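PDB 5E75: SusD-like protein BACOVA_02651 from Bacteroides ovatus, which binds polysaccharide at the cell surface and probably captures xyloglucan before its transport into the periplasm for degradation. Local coordinates for residues S328-K331 with K332-G336; F63-T66 with A67-N71; I486-A490 with E491-L495. All blocks are in the same frame, centred on the assembly; numbering follows the deposited sequence.

Interaction 1 of 3, residues S328-K331 with K332-G336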
loop_
_atom_site.group_PDB
_atom_site.type_symbol
_atom_site.label_atom_id
_atom_site.label_comp_id
_atom_site.label_asym_id
_atom_site.label_seq_id
_atom_site.Cartn_x
_atom_site.Cartn_y
_atom_site.Cartn_z
ATOM N N SER A 328 -4.275 20.807 1.782
ATOM C CA SER A 328 -3.725 19.651 2.475
ATOM C C SER A 328 -2.916 18.778 1.507
ATOM O O SER A 328 -3.151 17.572 1.396
ATOM C CB SER A 328 -4.844 18.865 3.172
ATOM O OG SER A 328 -5.932 18.635 2.302
ATOM N N PRO A 329 -1.946 19.372 0.803
ATOM C CA PRO A 329 -1.211 18.582 -0.183
ATOM C C PRO A 329 -0.370 17.473 0.459
ATOM O O PRO A 329 -0.063 17.478 1.659
ATOM C CB PRO A 329 -0.347 19.631 -0.890
ATOM C CG PRO A 329 -0.196 20.774 0.093
ATOM C CD PRO A 329 -1.478 20.776 0.873
ATOM N N ILE A 330 0.006 16.519 -0.376
ATOM C CA ILE A 330 0.720 15.339 0.072
ATOM C C ILE A 330 2.134 15.703 0.562
ATOM O O ILE A 330 2.881 16.406 -0.123
ATOM C CB ILE A 330 0.791 14.295 -1.065
ATOM C CG1 ILE A 330 -0.611 13.830 -1.492
ATOM C CG2 ILE A 330 1.655 13.106 -0.659
ATOM C CD1 ILE A 330 -0.629 13.087 -2.806
ATOM N N LYS A 331 2.513 15.179 1.728
ATOM C CA LYS A 331 3.898 15.204 2.200
ATOM C C LYS A 331 4.592 13.851 2.037
ATOM O O LYS A 331 5.748 13.789 1.631
ATOM C CB LYS A 331 3.988 15.657 3.664
ATOM C CG LYS A 331 5.389 15.451 4.313
ATOM C CD LYS A 331 6.483 16.283 3.665
ATOM C CE LYS A 331 7.874 15.746 3.996
ATOM N NZ LYS A 331 8.123 14.457 3.307
ATOM N N LYS A 332 3.914 12.756 2.357
ATOM C CA LYS A 332 4.522 11.439 2.226
ATOM C C LYS A 332 4.737 11.061 0.774
ATOM O O LYS A 332 3.786 10.997 0.007
ATOM C CB LYS A 332 3.667 10.389 2.911
ATOM C CG LYS A 332 4.362 9.044 3.017
ATOM C CD LYS A 332 3.528 7.993 3.763
ATOM C CE LYS A 332 3.310 8.321 5.227
ATOM N NZ LYS A 332 2.434 7.286 5.888
ATOM N N GLY A 333 5.992 10.803 0.403
ATOM C CA GLY A 333 6.362 10.611 -0.991
ATOM C C GLY A 333 6.937 11.862 -1.642
ATOM O O GLY A 333 7.309 11.825 -2.818
ATOM N N VAL A 334 7.021 12.954 -0.886
ATOM C CA VAL A 334 7.531 14.236 -1.373
ATOM C C VAL A 334 8.737 14.533 -0.479
ATOM O O VAL A 334 8.603 15.109 0.604
ATOM C CB VAL A 334 6.429 15.312 -1.269
ATOM C CG1 VAL A 334 6.963 16.694 -1.658
ATOM C CG2 VAL A 334 5.271 14.934 -2.150
ATOM N N PRO A 335 9.930 14.112 -0.914
ATOM C CA PRO A 335 11.090 14.102 -0.016
ATOM C C PRO A 335 11.897 15.400 0.005
ATOM O O PRO A 335 12.947 15.465 0.661
ATOM C CB PRO A 335 11.933 12.968 -0.583
ATOM C CG PRO A 335 11.690 13.045 -2.043
ATOM C CD PRO A 335 10.219 13.403 -2.174
ATOM N N GLY A 336 11.411 16.415 -0.700
ATOM C CA GLY A 336 12.118 17.679 -0.786
ATOM C C GLY A 336 12.904 17.812 -2.076
ATOM O O GLY A 336 12.694 17.077 -3.047
#
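K331 and V334 close a type II beta turn in two ways, once through the backbone and once through the lysine side chain. The backbone closure is the hydrogen bond from V334 N to K331 O (2.9 Å, 148° at the hydrogen). The second bond runs in the other direction along the chain, from K331 NZ to V334 O at 2.8 Å. Two bends make it possible: CG lies anti to the backbone N (chi1 169°), but the chain then folds at chi2 and again at chi4, curling the arm alongside the turn so that the amine arrives above the plane of the V334 carbonyl. K332 leaves in a different direction. Its side chain, bent once at chi3, leads away from the turn, and NZ is held by the backbone O of G416, the hydroxyl of Y230 and a salt bridge to E418. G333 takes positive phi at the third position of the turn, as type II turns do. V334 CB lies 3.3 Å from K331 O, while the apolar contact is V334 CG2 to I330 CG2 at 4.3 Å. L266 of helix 263-266 packs on both I330 and V334. I330 CG2 also sits tightly against K332 O, 3.1 Å away. The turn thus illustrates how an irregular loop can be fixed partly from within: K331 binds its own turn and K332 reaches out, both also bonding through the backbone to T303, while the K331 ammonium probably offsets the partial negative charge of the V334 carbonyl in this buried setting.

Interaction 2 of 3, residues F63-T66 with A67-N71; sequences FQVT and ALDEN
A type I beta turn whose last residue is also the N-cap starts helix 70-95, within the helical starch-binding-associating region of this SusD-family protein. That residue is D69; the turn begins at T66, whose carbonyl O accepts from D69 N at 3.1 Å in a fairly straight bond (164° at the hydrogen). With CG anti to the backbone N (chi1 -161°), the D69 carboxylate lies over the start of the helix, where OD1 takes two donors from N71: the backbone N on its anti lone pair at 2.9 Å, and ND2 on its syn lone pair at 3.0 Å. These bonds leave OD2 for Q59 NE2 of helix 58-62 and for a water, so that both oxygens help to fix the rotation of the group. V65 crosses the D69 side chain at about a right angle, its CG1 resting 3.9 Å from D69 CB, and its carbonyl O bonds to a bound Tris molecule, probably from the crystallisation liquor. T66, with chi1 of 76°, adds a weak hydrogen bond inside the turn, L68 N to T66 OG1 (3.4 Å). A67 and L68 pack on E499 of helix 499-504. The water completes the link back to the start of the turn, accepting from T66 N at 2.9 Å and donating to D69 OD2 at 2.7 Å.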
loop_
_atom_site.group_PDB
_atom_site.type_symbol
_atom_site.label_atom_id
_atom_site.label_comp_id
_atom_site.label_asym_id
_atom_site.label_seq_id
_atom_site.Cartn_x
_atom_site.Cartn_y
_atom_site.Cartn_z
ATOM N N PHE A 63 -16.396 6.086 -6.645
ATOM C CA PHE A 63 -16.955 4.827 -7.145
ATOM C C PHE A 63 -17.686 4.983 -8.478
ATOM O O PHE A 63 -18.813 4.510 -8.654
ATOM C CB PHE A 63 -17.828 4.129 -6.092
ATOM C CG PHE A 63 -17.051 3.630 -4.912
ATOM C CD1 PHE A 63 -16.471 2.373 -4.934
ATOM C CD2 PHE A 63 -16.875 4.422 -3.798
ATOM C CE1 PHE A 63 -15.735 1.913 -3.866
ATOM C CE2 PHE A 63 -16.153 3.972 -2.704
ATOM C CZ PHE A 63 -15.568 2.714 -2.741
ATOM N N GLN A 64 -17.019 5.635 -9.421
ATOM C CA GLN A 64 -17.563 5.809 -10.760
ATOM C C GLN A 64 -16.561 5.408 -11.847
ATOM O O GLN A 64 -16.562 5.947 -12.945
ATOM C CB GLN A 64 -18.019 7.251 -10.942
ATOM C CG GLN A 64 -19.110 7.658 -9.958
ATOM C CD GLN A 64 -19.413 9.133 -10.005
ATOM O OE1 GLN A 64 -18.828 9.920 -9.270
ATOM N NE2 GLN A 64 -20.334 9.519 -10.881
ATOM N N VAL A 65 -15.725 4.422 -11.546
ATOM C CA VAL A 65 -14.721 3.956 -12.498
ATOM C C VAL A 65 -15.363 3.164 -13.641
ATOM O O VAL A 65 -16.271 2.367 -13.420
ATOM C CB VAL A 65 -13.665 3.077 -11.801
ATOM C CG1 VAL A 65 -12.577 2.629 -12.794
ATOM C CG2 VAL A 65 -13.033 3.815 -10.648
ATOM N N THR A 66 -14.899 3.411 -14.861
ATOM C CA THR A 66 -15.347 2.648 -16.024
ATOM C C THR A 66 -14.272 1.652 -16.436
ATOM O O THR A 66 -13.099 1.786 -16.083
ATOM C CB THR A 66 -15.652 3.536 -17.235
ATOM O OG1 THR A 66 -14.426 3.953 -17.847
ATOM C CG2 THR A 66 -16.459 4.758 -16.837
ATOM N N ALA A 67 -14.683 0.643 -17.195
ATOM C CA ALA A 67 -13.776 -0.414 -17.630
ATOM C C ALA A 67 -12.660 0.073 -18.544
ATOM O O ALA A 67 -11.651 -0.627 -18.691
ATOM C CB ALA A 67 -14.554 -1.517 -18.309
ATOM N N LEU A 68 -12.825 1.250 -19.148
ATOM C CA LEU A 68 -11.797 1.819 -20.028
ATOM C C LEU A 68 -10.666 2.545 -19.296
ATOM O O LEU A 68 -9.680 2.943 -19.909
ATOM C CB LEU A 68 -12.431 2.794 -21.025
ATOM C CG LEU A 68 -12.862 2.214 -22.371
ATOM C CD1 LEU A 68 -13.529 3.312 -23.181
ATOM C CD2 LEU A 68 -11.685 1.610 -23.161
ATOM N N ASP A 69 -10.800 2.710 -17.989
ATOM C CA ASP A 69 -9.841 3.484 -17.222
ATOM C C ASP A 69 -8.403 2.955 -17.368
ATOM O O ASP A 69 -8.127 1.758 -17.175
ATOM C CB ASP A 69 -10.256 3.490 -15.756
ATOM C CG ASP A 69 -9.628 4.606 -14.981
ATOM O OD1 ASP A 69 -8.419 4.522 -14.696
ATOM O OD2 ASP A 69 -10.358 5.572 -14.637
ATOM N N GLU A 70 -7.482 3.858 -17.685
ATOM C CA GLU A 70 -6.084 3.488 -17.918
ATOM C C GLU A 70 -5.419 2.925 -16.660
ATOM O O GLU A 70 -4.476 2.146 -16.741
ATOM C CB GLU A 70 -5.292 4.691 -18.452
ATOM C CG GLU A 70 -5.161 5.863 -17.482
ATOM C CD GLU A 70 -6.260 6.908 -17.647
ATOM O OE1 GLU A 70 -7.359 6.562 -18.144
ATOM O OE2 GLU A 70 -6.016 8.081 -17.285
ATOM N N ASN A 71 -5.912 3.294 -15.491
ATOM C CA ASN A 71 -5.344 2.757 -14.272
ATOM C C ASN A 71 -5.627 1.271 -14.114
ATOM O O ASN A 71 -4.816 0.557 -13.536
ATOM C CB ASN A 71 -5.869 3.516 -13.053
ATOM C CG ASN A 71 -5.343 4.918 -12.993
ATOM O OD1 ASN A 71 -4.154 5.136 -12.774
ATOM N ND2 ASN A 71 -6.214 5.885 -13.230
HETATM O O HOH W 1 -12.993 5.613 -15.307
#

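Interaction 3 of 3, residues I486-A490 with E491-L495; sequences INIEA and EDIFL
D492 turns its CG beside its own backbone N (chi1 -66°), which carries the carboxylate back to E489, while E491 bends at chi2 (66°) to bring its carboxylate up beside the E489 stem. The result is a reciprocal pair in the short, weakly bonded helical turn around 490-493: D492 OD2 accepts from E489 N on its anti lone pair at 2.9 Å, and D492 N donates to E489 O, also at 2.9 Å. I493 N to A490 O adds a further backbone bond (3.2 Å). Three carboxylates gather here. E489 OE1 stands 4.6 Å from both E491 OE1 and D492 OD2. A water bridges each pair by donating to both oxygens, and these waters and a magnesium ion, about 4 Å from the nearest atom of the E489 side chain, probably both lessen the repulsion. A further water accepts from F494 N and donates to A490 O. On the apolar side, I488 CG2 meets I493 CD1 at 3.8 Å, the two side chains crossing at about a right angle. I493 packs on W422 and F429 of helix 421-431 and on L437 and F440 of helix 433-441, with I488 also on F440, so I488 and I493 seat the segment on this helical pair.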
loop_
_atom_site.group_PDB
_atom_site.type_symbol
_atom_site.label_atom_id
_atom_site.label_comp_id
_atom_site.label_asym_id
_atom_site.label_seq_id
_atom_site.Cartn_x
_atom_site.Cartn_y
_atom_site.Cartn_z
ATOM N N ILE A 486 -22.752 9.064 -5.238
ATOM C CA ILE A 486 -23.253 7.735 -5.531
ATOM C C ILE A 486 -23.514 7.022 -4.212
ATOM O O ILE A 486 -22.712 7.141 -3.290
ATOM C CB ILE A 486 -22.202 6.968 -6.395
ATOM C CG1 ILE A 486 -22.508 7.183 -7.877
ATOM C CG2 ILE A 486 -22.154 5.474 -6.089
ATOM C CD1 ILE A 486 -22.399 8.622 -8.308
ATOM N N ASN A 487 -24.641 6.311 -4.113
ATOM C CA ASN A 487 -24.862 5.372 -3.017
ATOM C C ASN A 487 -23.999 4.134 -3.271
ATOM O O ASN A 487 -24.214 3.384 -4.225
ATOM C CB ASN A 487 -26.345 4.988 -2.908
ATOM C CG ASN A 487 -26.592 3.892 -1.910
ATOM O OD1 ASN A 487 -26.168 3.980 -0.769
ATOM N ND2 ASN A 487 -27.280 2.843 -2.338
ATOM N N ILE A 488 -22.997 3.945 -2.429
ATOM C CA ILE A 488 -22.005 2.893 -2.642
ATOM C C ILE A 488 -22.612 1.581 -2.188
ATOM O O ILE A 488 -23.069 1.454 -1.045
ATOM C CB ILE A 488 -20.712 3.209 -1.868
ATOM C CG1 ILE A 488 -20.181 4.579 -2.305
ATOM C CG2 ILE A 488 -19.660 2.136 -2.123
ATOM C CD1 ILE A 488 -19.204 5.213 -1.330
ATOM N N GLU A 489 -22.606 0.614 -3.099
ATOM C CA GLU A 489 -23.200 -0.695 -2.878
ATOM C C GLU A 489 -22.181 -1.809 -3.083
ATOM O O GLU A 489 -21.069 -1.563 -3.548
ATOM C CB GLU A 489 -24.367 -0.879 -3.844
ATOM C CG GLU A 489 -25.526 0.080 -3.595
ATOM C CD GLU A 489 -26.668 -0.159 -4.552
ATOM O OE1 GLU A 489 -26.439 -0.045 -5.765
ATOM O OE2 GLU A 489 -27.789 -0.480 -4.089
ATOM N N ALA A 490 -22.571 -3.037 -2.763
ATOM C CA ALA A 490 -21.660 -4.170 -2.869
ATOM C C ALA A 490 -21.055 -4.291 -4.265
ATOM O O ALA A 490 -19.854 -4.557 -4.406
ATOM C CB ALA A 490 -22.382 -5.457 -2.499
ATOM N N GLU A 491 -21.867 -4.084 -5.299
ATOM C CA GLU A 491 -21.407 -4.236 -6.674
ATOM C C GLU A 491 -20.340 -3.209 -7.066
ATOM O O GLU A 491 -19.625 -3.403 -8.046
ATOM C CB GLU A 491 -22.581 -4.137 -7.664
ATOM C CG GLU A 491 -23.601 -5.278 -7.610
ATOM C CD GLU A 491 -24.410 -5.350 -6.309
ATOM O OE1 GLU A 491 -24.708 -4.298 -5.670
ATOM O OE2 GLU A 491 -24.752 -6.492 -5.925
ATOM N N ASP A 492 -20.208 -2.135 -6.295
ATOM C CA ASP A 492 -19.240 -1.087 -6.599
ATOM C C ASP A 492 -17.823 -1.372 -6.123
ATOM O O ASP A 492 -16.873 -0.741 -6.592
ATOM C CB ASP A 492 -19.682 0.248 -5.987
ATOM C CG ASP A 492 -20.960 0.780 -6.604
ATOM O OD1 ASP A 492 -20.940 1.105 -7.805
ATOM O OD2 ASP A 492 -21.984 0.894 -5.884
ATOM N N ILE A 493 -17.672 -2.307 -5.204
ATOM C CA ILE A 493 -16.414 -2.401 -4.468
ATOM C C ILE A 493 -15.272 -2.961 -5.308
ATOM O O ILE A 493 -14.220 -2.323 -5.407
ATOM C CB ILE A 493 -16.581 -3.190 -3.157
ATOM C CG1 ILE A 493 -17.678 -2.569 -2.287
ATOM C CG2 ILE A 493 -15.264 -3.249 -2.380
ATOM C CD1 ILE A 493 -17.548 -1.068 -2.038
ATOM N N PHE A 494 -15.473 -4.133 -5.902
ATOM C CA PHE A 494 -14.474 -4.715 -6.783
ATOM C C PHE A 494 -14.543 -4.031 -8.139
ATOM O O PHE A 494 -15.626 -3.724 -8.648
ATOM C CB PHE A 494 -14.674 -6.225 -6.865
ATOM C CG PHE A 494 -14.274 -6.948 -5.603
ATOM C CD1 PHE A 494 -15.120 -7.047 -4.507
ATOM C CD2 PHE A 494 -13.013 -7.498 -5.509
ATOM C CE1 PHE A 494 -14.708 -7.708 -3.362
ATOM C CE2 PHE A 494 -12.605 -8.159 -4.398
ATOM C CZ PHE A 494 -13.447 -8.259 -3.304
ATOM N N LEU A 495 -13.376 -3.757 -8.711
ATOM C CA LEU A 495 -13.270 -3.031 -9.969
ATOM C C LEU A 495 -13.498 -3.940 -11.175
ATOM O O LEU A 495 -13.320 -5.138 -11.091
ATOM C CB LEU A 495 -11.895 -2.367 -10.039
ATOM C CG LEU A 495 -11.826 -1.133 -9.120
ATOM C CD1 LEU A 495 -10.412 -0.738 -8.699
ATOM C CD2 LEU A 495 -12.522 0.042 -9.781
HETATM O O HOH W 2 -24.320 1.022 -7.175
HETATM O O HOH W 3 -25.654 -2.319 -7.146
HETATM O O HOH W 4 -17.954 -5.702 -5.879
#

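Overall arrangement
Along the chain the order is interaction 2, interaction 1, interaction 3, but in space interactions 2 and 3 are the neighbours. Their centres are 13 Å apart and they touch: F63 CD2 packs on I488 CD1 at 3.5 Å, and V65 CB on L495 CD2 at 3.8 Å. Both hydrogen-bond to bound Tris, probably from the crystallisation liquor (F63 O and V65 O from one, F494 O from the other). Interaction 1 stands apart, its centre 26 Å from that of interaction 2 and 30 Å from that of interaction 3, in the long loop between strands 321-322 and 355-359. Each contact shapes its own short stretch; it is the packing of interactions 2 and 3 on each other that brings distant sequence together.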